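Local coordinates for uncharacterized protein (Bacteroides ovatus, PDB 3P02) that is of unknown function but pairs an E-set-like domain with a BT_3044-like C-terminal domain built largely from antiparallel strands, at residues F241-S252 against H264-D275. Residues are numbered along the deposited sequence; the frame is centred on the assembly and turned at random.
Sequences FNSYSTPTYKVS and HTYIVISDIDFD
From T248 to S252 and again at N242 and S243, segment 241-252 runs antiparallel to 264-275 as one arm of a β hairpin, and the register slips by one residue between the two ladders. At the slip D271 has positive backbone angles (phi 65°), which aspartate tolerates, and S245 OG donates to D271 O (2.8 Å) from above the carbonyl plane. A water bridges S245 O and D273 N, filling in where direct pairing lapses. P247, which has no N-H to offer, suits this break and rests CB on I272 CG1 (4.0 Å). On the N242 side of the break, chi1 of -62° brings the edge of the Y244 ring to the carboxylates of D273 and D275; tyrosine is long enough for its OH to donate to D275 OD2 (2.6 Å), from above the carboxylate plane. N290 holds D275 OD1, and a water donates to OD2; an alanine at D275 would probably leave the Y244 hydroxyl without its acceptor and the ring freer to turn. On the other face, F241 CE1 lies over the F274 ring, 3.4 Å from F274 CD1, and V251 lies alongside I267. Phenylalanines suit this apolar face: F241 and F274 both touch V212 of strand 211-220, while strands 228-234 and 287-302 flank the hairpin within the large antiparallel sheet.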
ATOM      1  N   PHE A 241      20.463   8.479  14.066  1.00 12.79           N
ATOM      2  CA  PHE A 241      19.183   9.020  14.520  1.00 11.21           C
ATOM      3  C   PHE A 241      19.263   9.461  15.964  1.00 14.90           C
ATOM      4  O   PHE A 241      19.669   8.688  16.830  1.00 13.81           O
ATOM      5  CB  PHE A 241      18.091   7.954  14.360  1.00 10.69           C
ATOM      6  CG  PHE A 241      16.705   8.410  14.753  1.00  9.64           C
ATOM      7  CD1 PHE A 241      15.843   8.963  13.809  1.00 10.11           C
ATOM      8  CD2 PHE A 241      16.239   8.223  16.048  1.00 11.43           C
ATOM      9  CE1 PHE A 241      14.536   9.338  14.168  1.00 11.19           C
ATOM     10  CE2 PHE A 241      14.944   8.633  16.417  1.00 13.30           C
ATOM     11  CZ  PHE A 241      14.106   9.187  15.474  1.00 10.60           C
ATOM     12  N   ASN A 242      18.849  10.700  16.243  1.00 12.27           N
ATOM     13  CA  ASN A 242      18.866  11.201  17.616  1.00 11.31           C
ATOM     14  C   ASN A 242      17.623  12.075  17.829  1.00 13.16           C
ATOM     15  O   ASN A 242      17.546  13.190  17.318  1.00 11.66           O
ATOM     16  CB  ASN A 242      20.168  11.969  17.889  1.00 12.90           C
ATOM     17  CG  ASN A 242      20.297  12.414  19.318  1.00 27.74           C
ATOM     18  OD1 ASN A 242      19.708  11.834  20.217  1.00 22.15           O
ATOM     19  ND2 ASN A 242      21.006  13.507  19.547  1.00 23.83           N
ATOM     20  N   SER A 243      16.669  11.572  18.614  1.00 11.20           N
ATOM     21  CA  SER A 243      15.413  12.259  18.880  1.00  9.47           C
ATOM     22  C   SER A 243      15.491  13.096  20.149  1.00 14.10           C
ATOM     23  O   SER A 243      16.051  12.639  21.165  1.00 13.90           O
ATOM     24  CB  SER A 243      14.265  11.251  18.971  1.00 12.01           C
ATOM     25  OG  SER A 243      13.083  11.919  19.378  1.00 11.02           O
ATOM     26  N   TYR A 244      14.935  14.315  20.099  1.00  7.98           N
ATOM     27  CA  TYR A 244      14.954  15.246  21.224  1.00  7.98           C
ATOM     28  C   TYR A 244      13.625  15.302  21.965  1.00 12.33           C
ATOM     29  O   TYR A 244      13.522  16.009  22.973  1.00 13.24           O
ATOM     30  CB  TYR A 244      15.368  16.653  20.769  1.00  8.16           C
ATOM     31  CG  TYR A 244      16.764  16.653  20.208  1.00  9.75           C
ATOM     32  CD1 TYR A 244      17.866  16.517  21.039  1.00 12.32           C
ATOM     33  CD2 TYR A 244      16.984  16.761  18.837  1.00  8.94           C
ATOM     34  CE1 TYR A 244      19.162  16.489  20.526  1.00 11.84           C
ATOM     35  CE2 TYR A 244      18.274  16.744  18.308  1.00 10.42           C
ATOM     36  CZ  TYR A 244      19.365  16.619  19.161  1.00 13.91           C
ATOM     37  OH  TYR A 244      20.654  16.606  18.675  1.00 15.12           O
ATOM     38  N   SER A 245      12.587  14.625  21.436  1.00 11.34           N
ATOM     39  CA  SER A 245      11.315  14.579  22.130  1.00 11.78           C
ATOM     40  C   SER A 245      10.485  13.435  21.659  1.00 15.02           C
ATOM     41  O   SER A 245      10.481  13.118  20.462  1.00 12.81           O
ATOM     42  CB  SER A 245      10.512  15.869  21.967  1.00 18.24           C
ATOM     43  OG  SER A 245      10.365  16.198  20.604  1.00 17.28           O
ATOM     44  N   THR A 246       9.767  12.815  22.596  1.00 12.23           N
ATOM     45  CA  THR A 246       8.871  11.739  22.171  0.60 12.07           C
ATOM     46  C   THR A 246       7.633  12.399  21.580  1.00 13.09           C
ATOM     47  O   THR A 246       7.020  13.294  22.197  1.00 11.32           O
ATOM     48  CB  THR A 246       8.528  10.761  23.301  0.60 17.44           C
ATOM     49  OG1 THR A 246       7.977  11.511  24.365  0.60 18.21           O
ATOM     50  CG2 THR A 246       9.731   9.957  23.768  0.60 10.76           C
ATOM     51  N   PRO A 247       7.240  12.002  20.352  1.00 10.45           N
ATOM     52  CA  PRO A 247       6.066  12.652  19.749  1.00  9.59           C
ATOM     53  C   PRO A 247       4.774  12.335  20.505  1.00 11.58           C
ATOM     54  O   PRO A 247       4.711  11.417  21.341  1.00 10.51           O
ATOM     55  CB  PRO A 247       6.032  12.088  18.311  1.00 11.21           C
ATOM     56  CG  PRO A 247       7.367  11.454  18.084  1.00 15.62           C
ATOM     57  CD  PRO A 247       7.827  10.996  19.439  1.00 12.17           C
ATOM     58  N   THR A 248       3.737  13.146  20.237  1.00  8.22           N
ATOM     59  CA  THR A 248       2.395  12.959  20.802  1.00  8.33           C
ATOM     60  C   THR A 248       1.363  12.981  19.678  1.00 11.19           C
ATOM     61  O   THR A 248       1.647  13.467  18.574  1.00 11.16           O
ATOM     62  CB  THR A 248       2.046  14.033  21.834  1.00 11.98           C
ATOM     63  OG1 THR A 248       1.995  15.302  21.161  1.00 12.97           O
ATOM     64  CG2 THR A 248       3.004  14.057  23.016  1.00  9.79           C
ATOM     65  N   TYR A 249       0.170  12.464  19.939  1.00  8.84           N
ATOM     66  CA  TYR A 249      -0.871  12.558  18.919  1.00  9.09           C
ATOM     67  C   TYR A 249      -2.224  12.733  19.547  1.00 12.87           C
ATOM     68  O   TYR A 249      -2.442  12.417  20.732  1.00 11.15           O
ATOM     69  CB  TYR A 249      -0.890  11.364  17.950  1.00  8.82           C
ATOM     70  CG  TYR A 249      -1.411  10.071  18.539  1.00  9.74           C
ATOM     71  CD1 TYR A 249      -0.628   9.304  19.394  1.00 10.27           C
ATOM     72  CD2 TYR A 249      -2.666   9.582  18.192  1.00 11.04           C
ATOM     73  CE1 TYR A 249      -1.073   8.076  19.877  1.00 10.79           C
ATOM     74  CE2 TYR A 249      -3.127   8.350  18.677  1.00 12.55           C
ATOM     75  CZ  TYR A 249      -2.329   7.609  19.531  1.00 12.81           C
ATOM     76  OH  TYR A 249      -2.790   6.428  20.063  1.00 16.68           O
ATOM     77  N   LYS A 250      -3.136  13.245  18.723  1.00  9.69           N
ATOM     78  CA  LYS A 250      -4.539  13.400  19.057  1.00 10.58           C
ATOM     79  C   LYS A 250      -5.345  12.840  17.917  1.00 13.96           C
ATOM     80  O   LYS A 250      -4.946  12.954  16.745  1.00 12.65           O
ATOM     81  CB  LYS A 250      -4.906  14.865  19.303  1.00 14.70           C
ATOM     82  CG  LYS A 250      -4.297  15.469  20.565  1.00 20.06           C
ATOM     83  CD  LYS A 250      -4.884  16.860  20.858  1.00 32.32           C
ATOM     84  CE  LYS A 250      -6.230  16.787  21.545  1.00 35.47           C
ATOM     85  NZ  LYS A 250      -6.835  18.131  21.735  1.00 42.46           N
ATOM     86  N   VAL A 251      -6.440  12.192  18.262  1.00 11.85           N
ATOM     87  CA  VAL A 251      -7.368  11.592  17.298  1.00 13.26           C
ATOM     88  C   VAL A 251      -8.724  12.153  17.599  1.00 17.08           C
ATOM     89  O   VAL A 251      -9.160  12.072  18.752  1.00 17.49           O
ATOM     90  CB  VAL A 251      -7.412  10.039  17.311  1.00 20.74           C
ATOM     91  CG1 VAL A 251      -8.432   9.515  16.302  1.00 21.79           C
ATOM     92  CG2 VAL A 251      -6.066   9.426  17.024  1.00 21.01           C
ATOM     93  N   SER A 252      -9.433  12.653  16.583  1.00 14.45           N
ATOM     94  CA  SER A 252     -10.804  13.159  16.745  1.00 14.77           C
ATOM     95  C   SER A 252     -11.584  12.912  15.481  1.00 17.89           C
ATOM     96  O   SER A 252     -11.000  12.742  14.407  1.00 15.71           O
ATOM     97  CB  SER A 252     -10.816  14.658  17.055  1.00 16.91           C
ATOM     98  OG  SER A 252     -10.094  15.364  16.059  1.00 30.77           O
ATOM     99  N   HIS A 264     -15.468  12.851   9.195  1.00 11.26           N
ATOM    100  CA  HIS A 264     -14.130  13.425   9.094  1.00 10.78           C
ATOM    101  C   HIS A 264     -13.346  12.895  10.264  1.00 14.05           C
ATOM    102  O   HIS A 264     -13.804  13.036  11.405  1.00 14.89           O
ATOM    103  CB  HIS A 264     -14.164  14.953   9.119  1.00 11.76           C
ATOM    104  CG  HIS A 264     -14.936  15.541   7.988  1.00 15.33           C
ATOM    105  ND1 HIS A 264     -14.463  15.501   6.697  1.00 17.49           N
ATOM    106  CD2 HIS A 264     -16.134  16.152   7.999  1.00 16.89           C
ATOM    107  CE1 HIS A 264     -15.386  16.097   5.964  1.00 16.87           C
ATOM    108  NE2 HIS A 264     -16.408  16.500   6.705  1.00 17.43           N
ATOM    109  N   THR A 265     -12.229  12.206   9.993  1.00 10.19           N
ATOM    110  CA  THR A 265     -11.359  11.682  11.042  1.00 10.14           C
ATOM    111  C   THR A 265     -10.013  12.379  10.946  1.00 12.59           C
ATOM    112  O   THR A 265      -9.373  12.359   9.882  1.00 11.56           O
ATOM    113  CB  THR A 265     -11.236  10.162  10.965  1.00 16.34           C
ATOM    114  OG1 THR A 265     -12.519   9.615  11.290  1.00 16.06           O
ATOM    115  CG2 THR A 265     -10.183   9.616  11.942  1.00 16.49           C
ATOM    116  N   TYR A 266      -9.567  12.968  12.070  1.00 11.01           N
ATOM    117  CA  TYR A 266      -8.299  13.710  12.110  1.00 11.64           C
ATOM    118  C   TYR A 266      -7.310  13.061  13.032  1.00 15.10           C
ATOM    119  O   TYR A 266      -7.668  12.654  14.143  1.00 15.44           O
ATOM    120  CB  TYR A 266      -8.550  15.165  12.597  1.00 12.19           C
ATOM    121  CG  TYR A 266      -9.721  15.847  11.930  1.00 13.53           C
ATOM    122  CD1 TYR A 266      -9.620  16.342  10.629  1.00 15.68           C
ATOM    123  CD2 TYR A 266     -10.933  16.009  12.599  1.00 15.35           C
ATOM    124  CE1 TYR A 266     -10.702  16.973  10.009  1.00 15.94           C
ATOM    125  CE2 TYR A 266     -12.011  16.655  11.996  1.00 16.48           C
ATOM    126  CZ  TYR A 266     -11.887  17.148  10.709  1.00 19.18           C
ATOM    127  OH  TYR A 266     -12.965  17.764  10.125  1.00 17.50           O
ATOM    128  N   ILE A 267      -6.060  12.919  12.562  1.00 10.04           N
ATOM    129  CA  ILE A 267      -4.959  12.458  13.398  1.00 10.23           C
ATOM    130  C   ILE A 267      -3.911  13.524  13.284  1.00 13.25           C
ATOM    131  O   ILE A 267      -3.502  13.860  12.166  1.00 11.41           O
ATOM    132  CB  ILE A 267      -4.415  11.054  13.059  1.00 12.72           C
ATOM    133  CG1 ILE A 267      -5.549  10.022  13.143  1.00 12.21           C
ATOM    134  CG2 ILE A 267      -3.276  10.665  14.051  1.00 14.61           C
ATOM    135  CD1 ILE A 267      -5.157   8.643  12.587  1.00 17.08           C
ATOM    136  N   VAL A 268      -3.476  14.072  14.415  1.00  9.49           N
ATOM    137  CA  VAL A 268      -2.449  15.104  14.376  1.00  9.45           C
ATOM    138  C   VAL A 268      -1.305  14.634  15.254  1.00 12.46           C
ATOM    139  O   VAL A 268      -1.521  14.327  16.419  1.00 12.05           O
ATOM    140  CB  VAL A 268      -2.962  16.508  14.783  1.00 13.83           C
ATOM    141  CG1 VAL A 268      -1.836  17.540  14.692  1.00 14.10           C
ATOM    142  CG2 VAL A 268      -4.152  16.938  13.917  1.00 13.92           C
ATOM    143  N   ILE A 269      -0.109  14.531  14.672  1.00  9.20           N
ATOM    144  CA  ILE A 269       1.122  14.124  15.367  1.00  9.35           C
ATOM    145  C   ILE A 269       1.948  15.376  15.612  1.00 11.35           C
ATOM    146  O   ILE A 269       2.190  16.137  14.677  1.00  9.54           O
ATOM    147  CB  ILE A 269       1.923  13.073  14.542  1.00 11.03           C
ATOM    148  CG1 ILE A 269       1.055  11.815  14.172  1.00 11.58           C
ATOM    149  CG2 ILE A 269       3.229  12.694  15.233  1.00 12.14           C
ATOM    150  CD1 ILE A 269       1.652  10.976  13.053  1.00 14.83           C
ATOM    151  N   SER A 270       2.426  15.560  16.838  1.00  7.90           N
ATOM    152  CA  SER A 270       3.238  16.727  17.175  1.00  6.94           C
ATOM    153  C   SER A 270       4.503  16.322  17.898  1.00 10.02           C
ATOM    154  O   SER A 270       4.703  15.139  18.189  1.00  9.69           O
ATOM    155  CB  SER A 270       2.444  17.709  18.043  1.00 11.32           C
ATOM    156  OG  SER A 270       1.246  18.144  17.417  1.00 14.22           O
ATOM    157  N   ASP A 271       5.393  17.290  18.134  1.00  8.84           N
ATOM    158  CA  ASP A 271       6.594  17.080  18.936  1.00  8.23           C
ATOM    159  C   ASP A 271       7.584  16.087  18.306  1.00 11.63           C
ATOM    160  O   ASP A 271       8.285  15.360  19.007  1.00 10.97           O
ATOM    161  CB  ASP A 271       6.246  16.657  20.384  1.00  9.75           C
ATOM    162  CG  ASP A 271       5.361  17.638  21.104  1.00 23.84           C
ATOM    163  OD1 ASP A 271       5.580  18.854  20.951  1.00 21.26           O
ATOM    164  OD2 ASP A 271       4.391  17.197  21.718  1.00 29.82           O
ATOM    165  N   ILE A 272       7.672  16.101  16.978  1.00  8.62           N
ATOM    166  CA  ILE A 272       8.722  15.351  16.274  1.00  7.78           C
ATOM    167  C   ILE A 272       9.934  16.278  16.222  1.00 10.18           C
ATOM    168  O   ILE A 272       9.801  17.432  15.819  1.00  9.66           O
ATOM    169  CB  ILE A 272       8.286  14.929  14.859  1.00 10.06           C
ATOM    170  CG1 ILE A 272       7.036  14.019  14.943  1.00  9.54           C
ATOM    171  CG2 ILE A 272       9.452  14.193  14.141  1.00  9.37           C
ATOM    172  CD1 ILE A 272       6.364  13.761  13.509  1.00 11.60           C
ATOM    173  N   ASP A 273      11.095  15.774  16.607  1.00  7.56           N
ATOM    174  CA  ASP A 273      12.328  16.570  16.562  1.00  7.56           C
ATOM    175  C   ASP A 273      13.497  15.609  16.606  1.00  9.91           C
ATOM    176  O   ASP A 273      13.798  15.057  17.664  1.00  9.40           O
ATOM    177  CB  ASP A 273      12.394  17.593  17.717  1.00  8.56           C
ATOM    178  CG  ASP A 273      13.552  18.577  17.646  1.00 14.30           C
ATOM    179  OD1 ASP A 273      14.513  18.321  16.877  1.00 13.02           O
ATOM    180  OD2 ASP A 273      13.496  19.598  18.347  1.00 16.04           O
ATOM    181  N   PHE A 274      14.120  15.357  15.441  1.00  7.52           N
ATOM    182  CA  PHE A 274      15.253  14.448  15.445  1.00  7.45           C
ATOM    183  C   PHE A 274      16.301  14.820  14.448  1.00  9.83           C
ATOM    184  O   PHE A 274      15.999  15.241  13.326  1.00  8.89           O
ATOM    185  CB  PHE A 274      14.820  12.978  15.202  1.00  8.12           C
ATOM    186  CG  PHE A 274      14.162  12.717  13.854  1.00  8.87           C
ATOM    187  CD1 PHE A 274      14.935  12.405  12.726  1.00 10.07           C
ATOM    188  CD2 PHE A 274      12.791  12.809  13.703  1.00  9.97           C
ATOM    189  CE1 PHE A 274      14.332  12.156  11.475  1.00 10.52           C
ATOM    190  CE2 PHE A 274      12.189  12.526  12.463  1.00 10.38           C
ATOM    191  CZ  PHE A 274      12.968  12.219  11.355  1.00  8.68           C
ATOM    192  N   ASP A 275      17.554  14.556  14.827  1.00  8.53           N
ATOM    193  CA  ASP A 275      18.673  14.655  13.918  1.00  7.85           C
ATOM    194  C   ASP A 275      18.852  13.325  13.193  1.00 11.02           C
ATOM    195  O   ASP A 275      18.581  12.267  13.759  1.00  9.72           O
ATOM    196  CB  ASP A 275      19.986  14.995  14.659  1.00  8.48           C
ATOM    197  CG  ASP A 275      20.092  16.386  15.225  1.00 10.78           C
ATOM    198  OD1 ASP A 275      19.320  17.286  14.770  1.00 10.02           O
ATOM    199  OD2 ASP A 275      21.000  16.612  16.051  1.00 11.79           O
TER
HETATM  200  O   HOH W   1      22.567  14.553  16.771  1.00 23.97           O
HETATM  201  O   HOH W   2      11.028  13.250  17.777  1.00  9.77           O